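Long-range contacts in prophenoloxidase b (Marsupenaeus japonicus, PDB 3WKY), which is the hemolymph precursor of a type 3 copper phenoloxidase, which probably hydroxylates monophenols and oxidises o-diphenols: residues Leu426-Gln431 with Tyr487-Asn492; Phe590-Met595 with Met656-Thr661. One frame throughout, in Å; residues are numbered along the deposited sequence.

Contact 1 (Leu426-Gln431 with Tyr487-Asn492). With NAG (2-acetamido-2-deoxy-beta-D-glucopyranose), chain I.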
loop_
_atom_site.group_PDB
_atom_site.type_symbol
_atom_site.label_atom_id
_atom_site.label_comp_id
_atom_site.label_asym_id
_atom_site.label_seq_id
_atom_site.Cartn_x
_atom_site.Cartn_y
_atom_site.Cartn_z
ATOM N N LEU A 426 -24.178 11.994 53.946
ATOM C CA LEU A 426 -23.376 11.485 55.054
ATOM C C LEU A 426 -22.914 10.051 54.860
ATOM O O LEU A 426 -21.842 9.669 55.330
ATOM C CB LEU A 426 -24.157 11.580 56.372
ATOM C CG LEU A 426 -24.466 12.992 56.861
ATOM C CD1 LEU A 426 -25.342 12.950 58.116
ATOM C CD2 LEU A 426 -23.175 13.730 57.137
ATOM N N ASN A 427 -23.732 9.244 54.194
ATOM C CA ASN A 427 -23.421 7.829 54.063
ATOM C C ASN A 427 -24.164 7.185 52.906
ATOM O O ASN A 427 -25.191 7.692 52.443
ATOM C CB ASN A 427 -23.776 7.087 55.350
ATOM C CG ASN A 427 -22.847 5.924 55.626
ATOM O OD1 ASN A 427 -22.046 5.536 54.770
ATOM N ND2 ASN A 427 -22.956 5.353 56.825
ATOM N N VAL A 428 -23.640 6.056 52.447
ATOM C CA VAL A 428 -24.245 5.317 51.354
ATOM C C VAL A 428 -23.997 3.852 51.642
ATOM O O VAL A 428 -22.884 3.475 52.017
ATOM C CB VAL A 428 -23.584 5.644 49.990
ATOM C CG1 VAL A 428 -24.287 4.889 48.881
ATOM C CG2 VAL A 428 -23.600 7.140 49.692
ATOM N N THR A 429 -25.028 3.025 51.516
ATOM C CA THR A 429 -24.862 1.582 51.634
ATOM C C THR A 429 -25.736 0.881 50.603
ATOM O O THR A 429 -26.838 1.338 50.306
ATOM C CB THR A 429 -25.205 1.065 53.050
ATOM O OG1 THR A 429 -25.020 -0.354 53.100
ATOM C CG2 THR A 429 -26.640 1.383 53.405
ATOM N N VAL A 430 -25.234 -0.225 50.065
ATOM C CA VAL A 430 -25.947 -0.987 49.062
ATOM C C VAL A 430 -26.095 -2.411 49.584
ATOM O O VAL A 430 -25.141 -2.979 50.130
ATOM C CB VAL A 430 -25.174 -0.966 47.719
ATOM C CG1 VAL A 430 -25.783 -1.934 46.722
ATOM C CG2 VAL A 430 -25.161 0.446 47.149
ATOM N N GLN A 431 -27.284 -2.987 49.430
ATOM C CA GLN A 431 -27.525 -4.329 49.951
ATOM C C GLN A 431 -28.366 -5.186 49.018
ATOM O O GLN A 431 -29.527 -4.870 48.715
ATOM C CB GLN A 431 -28.170 -4.277 51.347
ATOM C CG GLN A 431 -28.518 -5.658 51.915
ATOM C CD GLN A 431 -27.292 -6.513 52.184
ATOM O OE1 GLN A 431 -26.353 -6.079 52.856
ATOM N NE2 GLN A 431 -27.289 -7.733 51.652
ATOM N N TYR A 487 -30.563 0.314 48.065
ATOM C CA TYR A 487 -29.499 1.151 48.604
ATOM C C TYR A 487 -30.113 2.176 49.551
ATOM O O TYR A 487 -31.282 2.538 49.404
ATOM C CB TYR A 487 -28.673 1.835 47.500
ATOM C CG TYR A 487 -29.433 2.833 46.657
ATOM C CD1 TYR A 487 -29.679 4.119 47.118
ATOM C CD2 TYR A 487 -29.876 2.501 45.380
ATOM C CE1 TYR A 487 -30.375 5.028 46.357
ATOM C CE2 TYR A 487 -30.562 3.416 44.604
ATOM C CZ TYR A 487 -30.807 4.670 45.091
ATOM O OH TYR A 487 -31.497 5.582 44.327
ATOM N N THR A 488 -29.325 2.645 50.509
ATOM C CA THR A 488 -29.799 3.680 51.421
ATOM C C THR A 488 -28.808 4.831 51.473
ATOM O O THR A 488 -27.600 4.622 51.651
ATOM C CB THR A 488 -30.045 3.121 52.831
ATOM O OG1 THR A 488 -31.062 2.113 52.761
ATOM C CG2 THR A 488 -30.509 4.236 53.783
ATOM N N ILE A 489 -29.326 6.041 51.290
ATOM C CA ILE A 489 -28.518 7.236 51.377
ATOM C C ILE A 489 -28.868 7.934 52.688
ATOM O O ILE A 489 -30.039 8.195 52.958
ATOM C CB ILE A 489 -28.818 8.209 50.225
ATOM C CG1 ILE A 489 -28.742 7.490 48.864
ATOM C CG2 ILE A 489 -27.860 9.400 50.269
ATOM C CD1 ILE A 489 -27.425 6.762 48.619
ATOM N N THR A 490 -27.853 8.217 53.496
ATOM C CA THR A 490 -28.054 8.992 54.719
ATOM C C THR A 490 -27.690 10.438 54.418
ATOM O O THR A 490 -26.574 10.717 53.960
ATOM C CB THR A 490 -27.165 8.464 55.852
ATOM O OG1 THR A 490 -27.444 7.070 56.071
ATOM C CG2 THR A 490 -27.427 9.235 57.155
ATOM N N VAL A 491 -28.624 11.359 54.651
ATOM C CA VAL A 491 -28.361 12.771 54.397
ATOM C C VAL A 491 -28.638 13.625 55.637
ATOM O O VAL A 491 -29.289 13.173 56.579
ATOM C CB VAL A 491 -29.185 13.315 53.226
ATOM C CG1 VAL A 491 -28.977 12.456 51.975
ATOM C CG2 VAL A 491 -30.660 13.371 53.582
ATOM N N ASN A 492 -28.137 14.854 55.625
ATOM C CA ASN A 492 -28.483 15.818 56.662
ATOM C C ASN A 492 -28.987 17.115 56.066
ATOM O O ASN A 492 -28.376 17.671 55.149
ATOM C CB ASN A 492 -27.297 16.115 57.582
ATOM C CG ASN A 492 -27.699 16.970 58.781
ATOM O OD1 ASN A 492 -28.574 16.578 59.554
ATOM N ND2 ASN A 492 -27.072 18.140 58.935
HETATM C C1 NAG I . -22.096 4.199 56.911
HETATM C C2 NAG I . -21.318 4.482 58.193
HETATM C C3 NAG I . -20.332 3.354 58.471
HETATM C C4 NAG I . -20.982 1.978 58.331
HETATM C C5 NAG I . -21.933 1.867 57.141
HETATM C C6 NAG I . -22.720 0.562 57.249
HETATM C C7 NAG I . -21.118 6.840 58.708
HETATM C C8 NAG I . -20.312 8.103 58.610
HETATM N N2 NAG I . -20.630 5.760 58.103
HETATM O O3 NAG I . -19.839 3.493 59.786
HETATM O O4 NAG I . -19.974 1.004 58.172
HETATM O O5 NAG I . -22.802 2.982 57.062
HETATM O O6 NAG I . -24.088 0.790 57.515
HETATM O O7 NAG I . -22.185 6.825 59.320
HETATM O O HOH W 1 -25.759 5.834 57.993
#

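Contact 2 (Phe590-Met595 with Met656-Thr661)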
loop_
_atom_site.group_PDB
_atom_site.type_symbol
_atom_site.label_atom_id
_atom_site.label_comp_id
_atom_site.label_asym_id
_atom_site.label_seq_id
_atom_site.Cartn_x
_atom_site.Cartn_y
_atom_site.Cartn_z
ATOM N N PHE A 590 -16.550 -0.931 41.257
ATOM C CA PHE A 590 -17.203 0.202 40.601
ATOM C C PHE A 590 -17.367 1.389 41.534
ATOM O O PHE A 590 -17.649 1.222 42.729
ATOM C CB PHE A 590 -18.598 -0.184 40.097
ATOM C CG PHE A 590 -18.596 -1.139 38.938
ATOM C CD1 PHE A 590 -18.370 -2.493 39.137
ATOM C CD2 PHE A 590 -18.875 -0.687 37.650
ATOM C CE1 PHE A 590 -18.383 -3.384 38.072
ATOM C CE2 PHE A 590 -18.891 -1.571 36.569
ATOM C CZ PHE A 590 -18.643 -2.926 36.787
ATOM N N HIS A 591 -17.209 2.591 40.981
ATOM C CA HIS A 591 -17.603 3.803 41.683
ATOM C C HIS A 591 -19.124 3.890 41.699
ATOM O O HIS A 591 -19.777 3.578 40.705
ATOM C CB HIS A 591 -17.085 5.047 40.964
ATOM C CG HIS A 591 -15.596 5.203 40.980
ATOM N ND1 HIS A 591 -14.865 5.296 42.147
ATOM C CD2 HIS A 591 -14.707 5.339 39.967
ATOM C CE1 HIS A 591 -13.587 5.453 41.850
ATOM N NE2 HIS A 591 -13.464 5.485 40.534
ATOM N N PHE A 592 -19.677 4.365 42.816
ATOM C CA PHE A 592 -21.117 4.561 42.978
ATOM C C PHE A 592 -21.238 6.004 43.469
ATOM O O PHE A 592 -21.134 6.289 44.667
ATOM C CB PHE A 592 -21.626 3.544 44.009
ATOM C CG PHE A 592 -23.132 3.422 44.119
ATOM C CD1 PHE A 592 -23.842 4.213 45.026
ATOM C CD2 PHE A 592 -23.821 2.439 43.415
ATOM C CE1 PHE A 592 -25.228 4.073 45.169
ATOM C CE2 PHE A 592 -25.200 2.289 43.555
ATOM C CZ PHE A 592 -25.902 3.109 44.440
ATOM N N PHE A 593 -21.405 6.925 42.526
ATOM C CA PHE A 593 -21.410 8.362 42.812
ATOM C C PHE A 593 -22.810 8.797 43.225
ATOM O O PHE A 593 -23.792 8.439 42.565
ATOM C CB PHE A 593 -20.976 9.128 41.548
ATOM C CG PHE A 593 -21.202 10.640 41.602
ATOM C CD1 PHE A 593 -22.447 11.197 41.283
ATOM C CD2 PHE A 593 -20.154 11.495 41.891
ATOM C CE1 PHE A 593 -22.646 12.572 41.300
ATOM C CE2 PHE A 593 -20.339 12.878 41.913
ATOM C CZ PHE A 593 -21.588 13.418 41.610
ATOM N N VAL A 594 -22.905 9.578 44.302
ATOM C CA VAL A 594 -24.197 10.055 44.799
ATOM C C VAL A 594 -24.161 11.568 44.987
ATOM O O VAL A 594 -23.280 12.088 45.677
ATOM C CB VAL A 594 -24.547 9.408 46.170
ATOM C CG1 VAL A 594 -25.908 9.915 46.680
ATOM C CG2 VAL A 594 -24.523 7.891 46.071
ATOM N N MET A 595 -25.116 12.277 44.386
ATOM C CA MET A 595 -25.232 13.712 44.612
ATOM C C MET A 595 -26.645 14.122 45.028
ATOM O O MET A 595 -27.635 13.694 44.427
ATOM C CB MET A 595 -24.819 14.494 43.366
ATOM C CG MET A 595 -24.873 16.004 43.534
ATOM S SD MET A 595 -24.418 16.828 41.988
ATOM C CE MET A 595 -24.336 18.553 42.485
ATOM N N MET A 656 -21.107 12.347 47.532
ATOM C CA MET A 656 -20.340 11.286 48.183
ATOM C C MET A 656 -19.978 10.197 47.181
ATOM O O MET A 656 -20.782 9.846 46.317
ATOM C CB MET A 656 -21.109 10.688 49.369
ATOM C CG MET A 656 -20.407 9.507 50.046
ATOM S SD MET A 656 -20.949 9.273 51.771
ATOM C CE MET A 656 -20.195 10.701 52.560
ATOM N N LEU A 657 -18.765 9.668 47.298
ATOM C CA LEU A 657 -18.319 8.599 46.405
ATOM C C LEU A 657 -18.275 7.265 47.135
ATOM O O LEU A 657 -17.418 7.032 47.988
ATOM C CB LEU A 657 -16.943 8.920 45.824
ATOM C CG LEU A 657 -16.415 7.910 44.806
ATOM C CD1 LEU A 657 -17.258 7.979 43.527
ATOM C CD2 LEU A 657 -14.927 8.145 44.515
ATOM N N GLN A 658 -19.217 6.396 46.799
ATOM C CA GLN A 658 -19.290 5.064 47.377
ATOM C C GLN A 658 -18.648 4.079 46.385
ATOM O O GLN A 658 -18.287 4.460 45.263
ATOM C CB GLN A 658 -20.766 4.757 47.739
ATOM C CG GLN A 658 -21.264 3.310 47.688
ATOM C CD GLN A 658 -21.108 2.534 48.978
ATOM O OE1 GLN A 658 -20.327 2.899 49.861
ATOM N NE2 GLN A 658 -21.858 1.436 49.090
ATOM N N GLU A 659 -18.499 2.830 46.801
ATOM C CA GLU A 659 -17.872 1.817 45.981
ATOM C C GLU A 659 -18.633 0.509 46.162
ATOM O O GLU A 659 -19.006 0.156 47.284
ATOM C CB GLU A 659 -16.428 1.662 46.451
ATOM C CG GLU A 659 -15.473 1.146 45.429
ATOM C CD GLU A 659 -14.019 1.271 45.878
ATOM O OE1 GLU A 659 -13.497 0.305 46.473
ATOM O OE2 GLU A 659 -13.400 2.333 45.634
ATOM N N VAL A 660 -18.901 -0.201 45.068
ATOM C CA VAL A 660 -19.503 -1.529 45.164
ATOM C C VAL A 660 -18.670 -2.538 44.390
ATOM O O VAL A 660 -17.877 -2.161 43.517
ATOM C CB VAL A 660 -20.970 -1.564 44.659
ATOM C CG1 VAL A 660 -21.812 -0.535 45.405
ATOM C CG2 VAL A 660 -21.043 -1.341 43.151
ATOM N N THR A 661 -18.831 -3.812 44.735
ATOM C CA THR A 661 -18.192 -4.895 44.001
ATOM C C THR A 661 -19.282 -5.648 43.257
ATOM O O THR A 661 -20.369 -5.869 43.799
ATOM C CB THR A 661 -17.445 -5.844 44.965
ATOM O OG1 THR A 661 -16.414 -5.110 45.637
ATOM C CG2 THR A 661 -16.820 -7.018 44.219
HETATM O O HOH W 2 -14.893 4.660 44.840
#

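Contact 1 (Leu426-Gln431 with Tyr487-Asn492)
A classic beta bulge interrupts this antiparallel strand pair of the Ig-like domain: Leu426 and Asn427 both face Thr490. The carbonyl O of Thr490 therefore accepts two donors, Leu426 N at 2.7 Å and the more distant Asn427 N at 3.2 Å. Thr490 N returns a bond to Asn427 O, and beyond the bulge Thr429 and Thr488 form a regular reciprocal pair. Asn427 suits its place because its amide nitrogen can carry sugar: ND2 is joined covalently to C1 of the N-acetylglucosamine (1.4 Å). A water accepts from Asn427 ND2 and also bonds Thr490 OG1, 2.8 Å away, tying the glycosylated amide to the facing hydroxyl. On the other branch, Asn427 OD1 accepts the following backbone N, Val428 N, through a bent bond (136° at H) that probably helps to limit the amide's rotation. The opposite sheet face is largely apolar. There Val428 and Ile489 run alongside each other; Ile489 turns at chi2 (-54°), bringing CD1 back across to Val428 CG1 at 3.7 Å. Val430 CG2 meets Tyr487 CB at 3.8 Å, while the tyrosine hydroxyl runs on to Asp531. Strand 485-493 is the middle of a three-stranded sheet, with 541-548 along its other edge; Val428 and Val430 pack on strands 588-598 and 655-664, and Ile489 on Val594 of 588-598.

Contact 2 (Phe590-Met595 with Met656-Thr661)
Glu659 begins beside the carbonyl of Phe590, on the sheet face it shares with His591: CB lies 3.9 Å from Phe590 O, and CG closer, at 3.5 Å. With CG anti to the backbone N (chi1 -155°) and the chain extended beyond it, the carboxylate is carried past the backbone, where OE2 forms a salt bridge to Lys510 and accepts from a water 2.9 Å away. That water sits in the plane of the His591 ring, at its edge, 2.8 Å from ND1, so acid and imidazole are linked indirectly. These strands are central neighbours in the large mixed sheet of the hemocyanin-type Ig-like domain, antiparallel and joined by three reciprocal backbone pairs: Phe590 with Val660, Phe592 with Gln658 and Val594 with Met656. Leucine suits position 657 because its forked end meets the imidazole obliquely, CD2 reaching His591 ND1 (3.7 Å) and CD1 lying near His591 CB (3.9 Å). Replacing Leu657 with an alanine removes the methyls that pack on the His591 ring and would probably open a gap beside it. On the other face, Val660 splits its branches between two phenylalanines, CG1 touching Phe592 CD2 and CG2 touching Phe590 CB, each at 4.1 Å.

Both contacts are antiparallel strand pairs of the same Ig-like domain, but they belong to different sheets stacked face to face. Contact 1 is partly buried: one face bears the glycan and threonines, the other looks inward. Contact 2 is buried, with aromatic and aliphatic side chains over much of both faces and polar groups at a water-linked Glu659/His591 pair on one face and at Gln658 on the other. The two meet through their inner faces, where Val428 CG2 touches Val594 CG2 at 3.8 Å and Met656 SD packs 3.7 Å from Asn427 CA, beneath the glycosylated residue. The bulge disturbs the regular ladder of contact 1, whereas the ladder of contact 2 runs unbroken.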